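Local coordinates for protein AimR transcriptional regulator (Bacillus phage phi3T, PDB 5ZVV) that acts as a dimeric transcriptional activator of the aimX locus in the lysis-lysogeny decision and becomes an inactive monomer on binding the arbitrium peptide, at residues 67-70 with 71-74; 76-79 with 80-83; 98-101 with 102-106; 107-110 with 111-115. One frame throughout, in Å; residues are numbered along the deposited sequence.

The four contacts follow one another along the chain and sit on the same side of its centre. Contact 1 closes helix 61-69. Contact 2 opens helix 77-88, contact 3 ends helix 92-103 and contact 4 starts helix 108-124. Their centres lie about 9 Å apart for contacts 1 and 2, about 10 Å for contacts 2 and 3, and about 7 Å for contacts 3 and 4. Contacts 1 and 4, about 16 Å apart, still meet through P74 and S110. The helix ends and the loops between them thus form one packed cluster within the TPR-clan region of this all-helical regulator.

Contact 1 of 4, residues 67-70 with 71-74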
loop_
_atom_site.group_PDB
_atom_site.type_symbol
_atom_site.label_atom_id
_atom_site.label_comp_id
_atom_site.label_asym_id
_atom_site.label_seq_id
_atom_site.Cartn_x
_atom_site.Cartn_y
_atom_site.Cartn_z
ATOM N N GLU A 67 -23.686 6.125 31.859
ATOM C CA GLU A 67 -25.061 6.483 32.190
ATOM C C GLU A 67 -25.425 7.865 31.656
ATOM O O GLU A 67 -26.555 8.082 31.203
ATOM C CB GLU A 67 -25.261 6.419 33.706
ATOM C CG GLU A 67 -26.676 6.721 34.168
ATOM C CD GLU A 67 -26.836 6.569 35.669
ATOM O OE1 GLU A 67 -25.821 6.318 36.355
ATOM O OE2 GLU A 67 -27.977 6.700 36.162
ATOM N N TYR A 68 -24.476 8.802 31.684
ATOM C CA TYR A 68 -24.771 10.190 31.345
ATOM C C TYR A 68 -24.968 10.371 29.844
ATOM O O TYR A 68 -25.903 11.054 29.409
ATOM C CB TYR A 68 -23.646 11.089 31.857
ATOM C CG TYR A 68 -23.895 12.569 31.697
ATOM C CD1 TYR A 68 -24.540 13.293 32.690
ATOM C CD2 TYR A 68 -23.472 13.247 30.560
ATOM C CE1 TYR A 68 -24.764 14.646 32.556
ATOM C CE2 TYR A 68 -23.695 14.600 30.413
ATOM C CZ TYR A 68 -24.343 15.295 31.415
ATOM O OH TYR A 68 -24.564 16.646 31.284
ATOM N N PHE A 69 -24.095 9.763 29.036
ATOM C CA PHE A 69 -24.138 9.972 27.592
ATOM C C PHE A 69 -25.450 9.485 26.993
ATOM O O PHE A 69 -25.969 10.085 26.043
ATOM C CB PHE A 69 -22.961 9.265 26.920
ATOM C CG PHE A 69 -21.648 9.983 27.068
ATOM C CD1 PHE A 69 -21.594 11.273 27.569
ATOM C CD2 PHE A 69 -20.466 9.367 26.688
ATOM C CE1 PHE A 69 -20.386 11.932 27.700
ATOM C CE2 PHE A 69 -19.254 10.023 26.815
ATOM C CZ PHE A 69 -19.216 11.305 27.319
ATOM N N LEU A 70 -26.002 8.393 27.528
ATOM C CA LEU A 70 -27.239 7.840 26.995
ATOM C C LEU A 70 -28.448 8.724 27.269
ATOM O O LEU A 70 -29.522 8.455 26.724
ATOM C CB LEU A 70 -27.477 6.440 27.562
ATOM C CG LEU A 70 -26.441 5.388 27.158
ATOM C CD1 LEU A 70 -26.773 4.041 27.782
ATOM C CD2 LEU A 70 -26.344 5.277 25.641
ATOM N N GLU A 71 -28.299 9.767 28.086
ATOM C CA GLU A 71 -29.378 10.709 28.347
ATOM C C GLU A 71 -29.301 11.963 27.487
ATOM O O GLU A 71 -30.242 12.762 27.509
ATOM C CB GLU A 71 -29.390 11.108 29.828
ATOM C CG GLU A 71 -29.665 9.949 30.779
ATOM C CD GLU A 71 -30.988 9.256 30.496
ATOM O OE1 GLU A 71 -31.958 9.943 30.115
ATOM O OE2 GLU A 71 -31.056 8.018 30.652
ATOM N N LEU A 72 -28.219 12.153 26.735
ATOM C CA LEU A 72 -28.094 13.317 25.872
ATOM C C LEU A 72 -29.118 13.266 24.740
ATOM O O LEU A 72 -29.615 12.202 24.359
ATOM C CB LEU A 72 -26.683 13.405 25.286
ATOM C CG LEU A 72 -25.525 13.608 26.266
ATOM C CD1 LEU A 72 -24.198 13.423 25.554
ATOM C CD2 LEU A 72 -25.600 14.983 26.917
ATOM N N ASP A 73 -29.434 14.439 24.208
ATOM C CA ASP A 73 -30.338 14.536 23.068
ATOM C C ASP A 73 -29.632 14.016 21.823
ATOM O O ASP A 73 -28.651 14.628 21.381
ATOM C CB ASP A 73 -30.787 15.983 22.868
ATOM C CG ASP A 73 -31.947 16.116 21.885
ATOM O OD1 ASP A 73 -32.063 15.287 20.960
ATOM O OD2 ASP A 73 -32.744 17.069 22.039
ATOM N N PRO A 74 -30.091 12.917 21.220
ATOM C CA PRO A 74 -29.365 12.358 20.069
ATOM C C PRO A 74 -29.290 13.299 18.882
ATOM O O PRO A 74 -28.447 13.089 18.003
ATOM C CB PRO A 74 -30.165 11.093 19.727
ATOM C CG PRO A 74 -30.981 10.795 20.953
ATOM C CD PRO A 74 -31.285 12.126 21.560
HETATM O O HOH W 1 -28.748 6.426 30.974
#
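L72 packs back against Y68 and F69, with one methyl for each ring. Its CD2 lies 4.0 Å from CE2 of Y68, and the two side chains cross at a slant. Its CD1 lies 3.9 Å from CD1 of F69, and here the side chains run side by side in the same direction. The two aromatic residues leave the backbone differently. Y68 has CG anti to the backbone N (chi1 -174°), which brings its ring round toward L72 although its CB starts away from it. F69 has CG beside its backbone N and carries its ring in among helices 77-88 and 92-103. There it touches S82 and I98. L72 reaches S82 and C78 on the same side, so both residues are buried between helices.

Two i to i+3 backbone bonds mark the bend. N of E71 donates to O of Y68 at 3.0 Å, and N of L72 donates to O of F69 at 3.1 Å. E71 takes a separate path. Its chain is bent at chi2 (-58°), and CG lies 3.7 Å from O of E67. One water donates to both O of E67 and OE2 of E71, each at 2.8 Å, and so ties the carboxylate to the last turn. The backbone O of E71 accepts a bond from K41.

A type I beta turn from F69 to L72 thus takes the chain out of helix 61-69 and leads into the loop before helix 77-88, the connection between successive helices of a TPR-clan alpha-helical protein.

Contact 2 of 4, residues 76-79 with 80-83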
loop_
_atom_site.group_PDB
_atom_site.type_symbol
_atom_site.label_atom_id
_atom_site.label_comp_id
_atom_site.label_asym_id
_atom_site.label_seq_id
_atom_site.Cartn_x
_atom_site.Cartn_y
_atom_site.Cartn_z
ATOM N N LYS A 76 -28.428 16.492 18.794
ATOM C CA LYS A 76 -27.643 17.696 19.039
ATOM C C LYS A 76 -26.154 17.370 19.152
ATOM O O LYS A 76 -25.733 16.211 19.092
ATOM C CB LYS A 76 -28.153 18.415 20.291
ATOM C CG LYS A 76 -29.559 18.977 20.127
ATOM C CD LYS A 76 -29.967 19.809 21.330
ATOM C CE LYS A 76 -31.216 20.629 21.043
ATOM N NZ LYS A 76 -32.398 19.774 20.754
ATOM N N LYS A 77 -25.356 18.430 19.326
ATOM C CA LYS A 77 -23.901 18.317 19.253
ATOM C C LYS A 77 -23.335 17.470 20.390
ATOM O O LYS A 77 -22.359 16.731 20.196
ATOM C CB LYS A 77 -23.279 19.714 19.259
ATOM C CG LYS A 77 -21.865 19.773 19.813
ATOM C CD LYS A 77 -21.513 21.172 20.303
ATOM C CE LYS A 77 -21.123 22.092 19.160
ATOM N NZ LYS A 77 -19.877 21.628 18.488
ATOM N N CYS A 78 -23.933 17.561 21.581
ATOM C CA CYS A 78 -23.411 16.831 22.732
ATOM C C CYS A 78 -23.355 15.330 22.479
ATOM O O CYS A 78 -22.428 14.655 22.934
ATOM C CB CYS A 78 -24.256 17.125 23.968
ATOM S SG CYS A 78 -23.585 18.411 25.031
ATOM N N ALA A 79 -24.336 14.790 21.753
ATOM C CA ALA A 79 -24.334 13.356 21.475
ATOM C C ALA A 79 -23.203 12.976 20.527
ATOM O O ALA A 79 -22.578 11.920 20.688
ATOM C CB ALA A 79 -25.686 12.933 20.900
ATOM N N ARG A 80 -22.923 13.823 19.533
ATOM C CA ARG A 80 -21.816 13.564 18.614
ATOM C C ARG A 80 -20.478 13.609 19.344
ATOM O O ARG A 80 -19.639 12.700 19.206
ATOM C CB ARG A 80 -21.857 14.581 17.474
ATOM C CG ARG A 80 -23.251 14.782 16.904
ATOM C CD ARG A 80 -23.273 15.728 15.710
ATOM N NE ARG A 80 -24.643 16.114 15.388
ATOM C CZ ARG A 80 -25.142 17.332 15.561
ATOM N NH1 ARG A 80 -24.376 18.305 16.027
ATOM N NH2 ARG A 80 -26.407 17.582 15.251
ATOM N N GLN A 81 -20.263 14.665 20.135
ATOM C CA GLN A 81 -19.098 14.701 21.011
ATOM C C GLN A 81 -19.016 13.437 21.854
ATOM O O GLN A 81 -17.932 12.866 22.032
ATOM C CB GLN A 81 -19.151 15.939 21.910
ATOM C CG GLN A 81 -19.046 17.254 21.165
ATOM C CD GLN A 81 -19.149 18.457 22.084
ATOM O OE1 GLN A 81 -19.961 18.480 23.006
ATOM N NE2 GLN A 81 -18.318 19.463 21.836
ATOM N N SER A 82 -20.160 12.967 22.357
ATOM C CA SER A 82 -20.162 11.784 23.209
ATOM C C SER A 82 -19.718 10.547 22.441
ATOM O O SER A 82 -19.016 9.693 22.991
ATOM C CB SER A 82 -21.546 11.568 23.819
ATOM O OG SER A 82 -22.384 10.830 22.950
ATOM N N VAL A 83 -20.105 10.429 21.166
ATOM C CA VAL A 83 -19.677 9.251 20.414
ATOM C C VAL A 83 -18.175 9.300 20.165
ATOM O O VAL A 83 -17.494 8.264 20.217
ATOM C CB VAL A 83 -20.480 9.088 19.104
ATOM C CG1 VAL A 83 -19.901 9.916 17.963
ATOM C CG2 VAL A 83 -20.536 7.617 18.709
#
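The guanidinium of R80 lays one face over the peptide joining K76, the N-cap, to K77, in the first turn of helix 77-88. C of K76 stands 3.6 Å above its plane, offset toward the rim, and N of K77 lies over the same face. The chain is extended from CG to NE, which carries the group back past the helix start. NH1 ends 3.3 Å from CA of K77. NE makes a weak bond to OG of S110, in the first turn of helix 108-124, and NH2 a weak bond to OD1 of N107, the N-cap of that helix.

The carboxamide of Q81 is the second flat group. Its CD lies 3.8 Å from CG of K77, whose chain crosses it. The polar end is held outside this turn, with OE1 accepting from N of L46 and NE2 donating to OD1 of N45.

NZ of K76 forms a salt bridge with D73. Behind it, N of Q81 donates to O of K77 at 2.9 Å, nearly straight at 171°. Two residues further along, O of A79 takes two donors: N of V83 at 2.9 Å and OG of S82 at a doubtfully short 2.5 Å.

Contact 3 of 4, residues 98-101 with 102-106; sequences IIIN and LCNSK
L102 settles against I98 one turn back, in the closing turn of helix 92-103 and the bend that leads to helix 108-124. Together the two helices form an alpha-alpha hairpin.

Three carbonyls in this turn are satisfied by regular helical bonds. N of L102 donates to O of I98 at 2.8 Å, N of C103 to O of I99 at 2.9 Å, and N of N104 to O of I100 at 2.9 Å. The last is the straightest of the three, at 164°. Beyond it, N of S105 makes a weak bond to O of L102 at 3.3 Å.

The bend then draws its partners from neighbouring parts of the chain. OG of S105 accepts from N of N107. N of K106 donates to N75 in the loop before helix 77-88. The exit from this helix is therefore tied both to the start of the next helix and to an earlier loop.

The apolar side chains serve different neighbours. CD1 of L102 comes within 4.1 Å of CG2 of I98, the two side chains pointing the same way; both reach V83 of helix 77-88, and I98 also meets S82, L102 also A79. I99 faces Y117 and R121 of helix 108-124, and its CG2 touches SG of C103 at 4.2 Å. I100 is exposed. Its CG2 branch swings alongside N104 and is in van der Waals contact with ND2 of that residue at 3.5 Å.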
loop_
_atom_site.group_PDB
_atom_site.type_symbol
_atom_site.label_atom_id
_atom_site.label_comp_id
_atom_site.label_asym_id
_atom_site.label_seq_id
_atom_site.Cartn_x
_atom_site.Cartn_y
_atom_site.Cartn_z
ATOM N N ILE A 98 -24.514 4.486 21.497
ATOM C CA ILE A 98 -24.605 5.872 21.042
ATOM C C ILE A 98 -24.725 5.934 19.524
ATOM O O ILE A 98 -25.445 6.780 18.983
ATOM C CB ILE A 98 -23.399 6.686 21.549
ATOM C CG1 ILE A 98 -23.360 6.694 23.078
ATOM C CG2 ILE A 98 -23.456 8.112 21.019
ATOM C CD1 ILE A 98 -22.199 7.470 23.653
ATOM N N ILE A 99 -24.027 5.045 18.814
ATOM C CA ILE A 99 -24.135 5.019 17.356
ATOM C C ILE A 99 -25.563 4.702 16.934
ATOM O O ILE A 99 -26.094 5.299 15.988
ATOM C CB ILE A 99 -23.131 4.016 16.757
ATOM C CG1 ILE A 99 -21.706 4.551 16.878
ATOM C CG2 ILE A 99 -23.456 3.734 15.294
ATOM C CD1 ILE A 99 -20.663 3.619 16.310
ATOM N N ILE A 100 -26.210 3.767 17.635
ATOM C CA ILE A 100 -27.612 3.468 17.346
ATOM C C ILE A 100 -28.481 4.699 17.586
ATOM O O ILE A 100 -29.334 5.049 16.758
ATOM C CB ILE A 100 -28.087 2.265 18.180
ATOM C CG1 ILE A 100 -27.413 0.980 17.686
ATOM C CG2 ILE A 100 -29.606 2.141 18.131
ATOM C CD1 ILE A 100 -27.629 -0.212 18.589
ATOM N N ASN A 101 -28.274 5.383 18.718
ATOM C CA ASN A 101 -29.071 6.576 19.000
ATOM C C ASN A 101 -28.859 7.657 17.943
ATOM O O ASN A 101 -29.809 8.347 17.551
ATOM C CB ASN A 101 -28.741 7.121 20.390
ATOM C CG ASN A 101 -29.240 6.223 21.504
ATOM O OD1 ASN A 101 -30.074 5.347 21.286
ATOM N ND2 ASN A 101 -28.734 6.445 22.711
ATOM N N LEU A 102 -27.622 7.820 17.469
ATOM C CA LEU A 102 -27.336 8.841 16.464
ATOM C C LEU A 102 -27.940 8.476 15.117
ATOM O O LEU A 102 -28.396 9.356 14.378
ATOM C CB LEU A 102 -25.827 9.042 16.334
ATOM C CG LEU A 102 -25.130 9.691 17.530
ATOM C CD1 LEU A 102 -23.631 9.747 17.304
ATOM C CD2 LEU A 102 -25.691 11.080 17.768
ATOM N N CYS A 103 -27.947 7.186 14.774
ATOM C CA CYS A 103 -28.548 6.764 13.513
ATOM C C CYS A 103 -30.064 6.924 13.542
ATOM O O CYS A 103 -30.665 7.358 12.553
ATOM C CB CYS A 103 -28.161 5.318 13.201
ATOM S SG CYS A 103 -26.456 5.105 12.616
ATOM N N ASN A 104 -30.699 6.587 14.666
ATOM C CA ASN A 104 -32.146 6.729 14.790
ATOM C C ASN A 104 -32.591 8.173 14.985
ATOM O O ASN A 104 -33.798 8.425 15.073
ATOM C CB ASN A 104 -32.664 5.874 15.950
ATOM C CG ASN A 104 -32.460 4.392 15.713
ATOM O OD1 ASN A 104 -32.280 3.953 14.577
ATOM N ND2 ASN A 104 -32.492 3.610 16.787
ATOM N N SER A 105 -31.658 9.116 15.051
ATOM C CA SER A 105 -31.994 10.517 15.251
ATOM C C SER A 105 -32.708 11.089 14.028
ATOM O O SER A 105 -32.611 10.569 12.913
ATOM C CB SER A 105 -30.729 11.321 15.548
ATOM O OG SER A 105 -30.960 12.713 15.438
ATOM N N LYS A 106 -33.443 12.180 14.255
ATOM C CA LYS A 106 -34.107 12.906 13.180
ATOM C C LYS A 106 -33.192 13.901 12.483
ATOM O O LYS A 106 -33.510 14.341 11.372
ATOM C CB LYS A 106 -35.330 13.660 13.716
ATOM C CG LYS A 106 -36.489 12.779 14.142
ATOM C CD LYS A 106 -37.672 13.627 14.584
ATOM C CE LYS A 106 -38.861 12.762 14.973
ATOM N NZ LYS A 106 -40.032 13.585 15.389
#

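Contact 4 of 4, residues 107-110 with 111-115; sequences NSTS and QEWGK
The N-H groups of Q111, E112, W113 and G114 bond to the carbonyls of N107, S108, T109 and S110 in turn, giving the regular i to i+4 pattern of the opening of helix 108-124. N107 is the N-cap. Its OD1 accepts from N of S110 at 3.0 Å, in the plane of the amide and on a lone pair, and more weakly from N of T109 at 2.8 Å. A chi1 of 177° swings the amide back over the first turn.

W113 and T109 lie side by side, pointing the same way. CG2 of T109 is 3.8 Å from both CD1 and NE1 of the indole. O of T109 sits at the ring edge, near its plane, 3.1 Å from CD1. The indole also packs on R80 and V83 of helix 77-88 and on M147 of helix 145-161.

Q111 stretches back along the turn, with CG 3.2 Å from O of N107. NE2 donates to O of S105 in the preceding loop, and OG of S110 bonds to O of P74. The carboxylate of E112 reaches forward to S144 and to N of K143. A water also donates to OE1 of E112 at 2.7 Å and stands at a weak 3.3 Å from OG1 of T109.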
loop_
_atom_site.group_PDB
_atom_site.type_symbol
_atom_site.label_atom_id
_atom_site.label_comp_id
_atom_site.label_asym_id
_atom_site.label_seq_id
_atom_site.Cartn_x
_atom_site.Cartn_y
_atom_site.Cartn_z
ATOM N N ASN A 107 -32.073 14.262 13.106
ATOM C CA ASN A 107 -31.182 15.291 12.588
ATOM C C ASN A 107 -30.176 14.678 11.621
ATOM O O ASN A 107 -29.586 13.631 11.908
ATOM C CB ASN A 107 -30.461 15.992 13.740
ATOM C CG ASN A 107 -29.465 17.021 13.260
ATOM O OD1 ASN A 107 -28.327 16.689 12.946
ATOM N ND2 ASN A 107 -29.888 18.280 13.203
ATOM N N SER A 108 -29.975 15.344 10.482
ATOM C CA SER A 108 -29.133 14.780 9.431
ATOM C C SER A 108 -27.670 14.715 9.853
ATOM O O SER A 108 -26.959 13.773 9.487
ATOM C CB SER A 108 -29.282 15.591 8.145
ATOM O OG SER A 108 -28.872 16.931 8.341
ATOM N N THR A 109 -27.197 15.709 10.609
ATOM C CA THR A 109 -25.817 15.670 11.087
ATOM C C THR A 109 -25.607 14.510 12.052
ATOM O O THR A 109 -24.604 13.793 11.960
ATOM C CB THR A 109 -25.441 16.994 11.758
ATOM O OG1 THR A 109 -25.721 18.084 10.873
ATOM C CG2 THR A 109 -23.960 17.013 12.109
ATOM N N SER A 110 -26.544 14.307 12.983
ATOM C CA SER A 110 -26.433 13.180 13.902
ATOM C C SER A 110 -26.475 11.854 13.157
ATOM O O SER A 110 -25.692 10.945 13.453
ATOM C CB SER A 110 -27.541 13.242 14.953
ATOM O OG SER A 110 -27.315 14.295 15.872
ATOM N N GLN A 111 -27.381 11.722 12.183
ATOM C CA GLN A 111 -27.421 10.508 11.372
ATOM C C GLN A 111 -26.103 10.291 10.644
ATOM O O GLN A 111 -25.619 9.158 10.538
ATOM C CB GLN A 111 -28.567 10.581 10.364
ATOM C CG GLN A 111 -29.950 10.641 10.973
ATOM C CD GLN A 111 -31.035 10.748 9.919
ATOM O OE1 GLN A 111 -30.769 10.613 8.722
ATOM N NE2 GLN A 111 -32.265 10.997 10.357
ATOM N N GLU A 112 -25.509 11.370 10.134
ATOM C CA GLU A 112 -24.247 11.271 9.413
ATOM C C GLU A 112 -23.129 10.791 10.330
ATOM O O GLU A 112 -22.365 9.882 9.978
ATOM C CB GLU A 112 -23.920 12.631 8.798
ATOM C CG GLU A 112 -22.502 12.811 8.313
ATOM C CD GLU A 112 -22.285 14.195 7.739
ATOM O OE1 GLU A 112 -23.210 14.707 7.075
ATOM O OE2 GLU A 112 -21.205 14.778 7.969
ATOM N N TRP A 113 -23.021 11.392 11.520
ATOM C CA TRP A 113 -22.048 10.925 12.503
ATOM C C TRP A 113 -22.276 9.460 12.845
ATOM O O TRP A 113 -21.323 8.677 12.938
ATOM C CB TRP A 113 -22.130 11.775 13.770
ATOM C CG TRP A 113 -21.411 13.081 13.681
ATOM C CD1 TRP A 113 -21.670 14.105 12.816
ATOM C CD2 TRP A 113 -20.327 13.517 14.509
ATOM N NE1 TRP A 113 -20.806 15.148 13.047
ATOM C CE2 TRP A 113 -19.971 14.813 14.082
ATOM C CE3 TRP A 113 -19.617 12.936 15.567
ATOM C CZ2 TRP A 113 -18.938 15.539 14.677
ATOM C CZ3 TRP A 113 -18.594 13.658 16.157
ATOM C CH2 TRP A 113 -18.263 14.947 15.709
ATOM N N GLY A 114 -23.538 9.073 13.035
ATOM C CA GLY A 114 -23.833 7.693 13.379
ATOM C C GLY A 114 -23.434 6.725 12.286
ATOM O O GLY A 114 -22.942 5.630 12.563
ATOM N N LYS A 115 -23.632 7.118 11.026
ATOM C CA LYS A 115 -23.285 6.235 9.919
ATOM C C LYS A 115 -21.776 6.133 9.747
ATOM O O LYS A 115 -21.248 5.045 9.487
ATOM C CB LYS A 115 -23.952 6.724 8.633
ATOM C CG LYS A 115 -25.452 6.460 8.600
ATOM C CD LYS A 115 -26.213 7.547 7.852
ATOM C CE LYS A 115 -25.881 7.562 6.373
ATOM N NZ LYS A 115 -26.610 8.649 5.661
HETATM O O HOH W 2 -24.505 16.875 8.035
#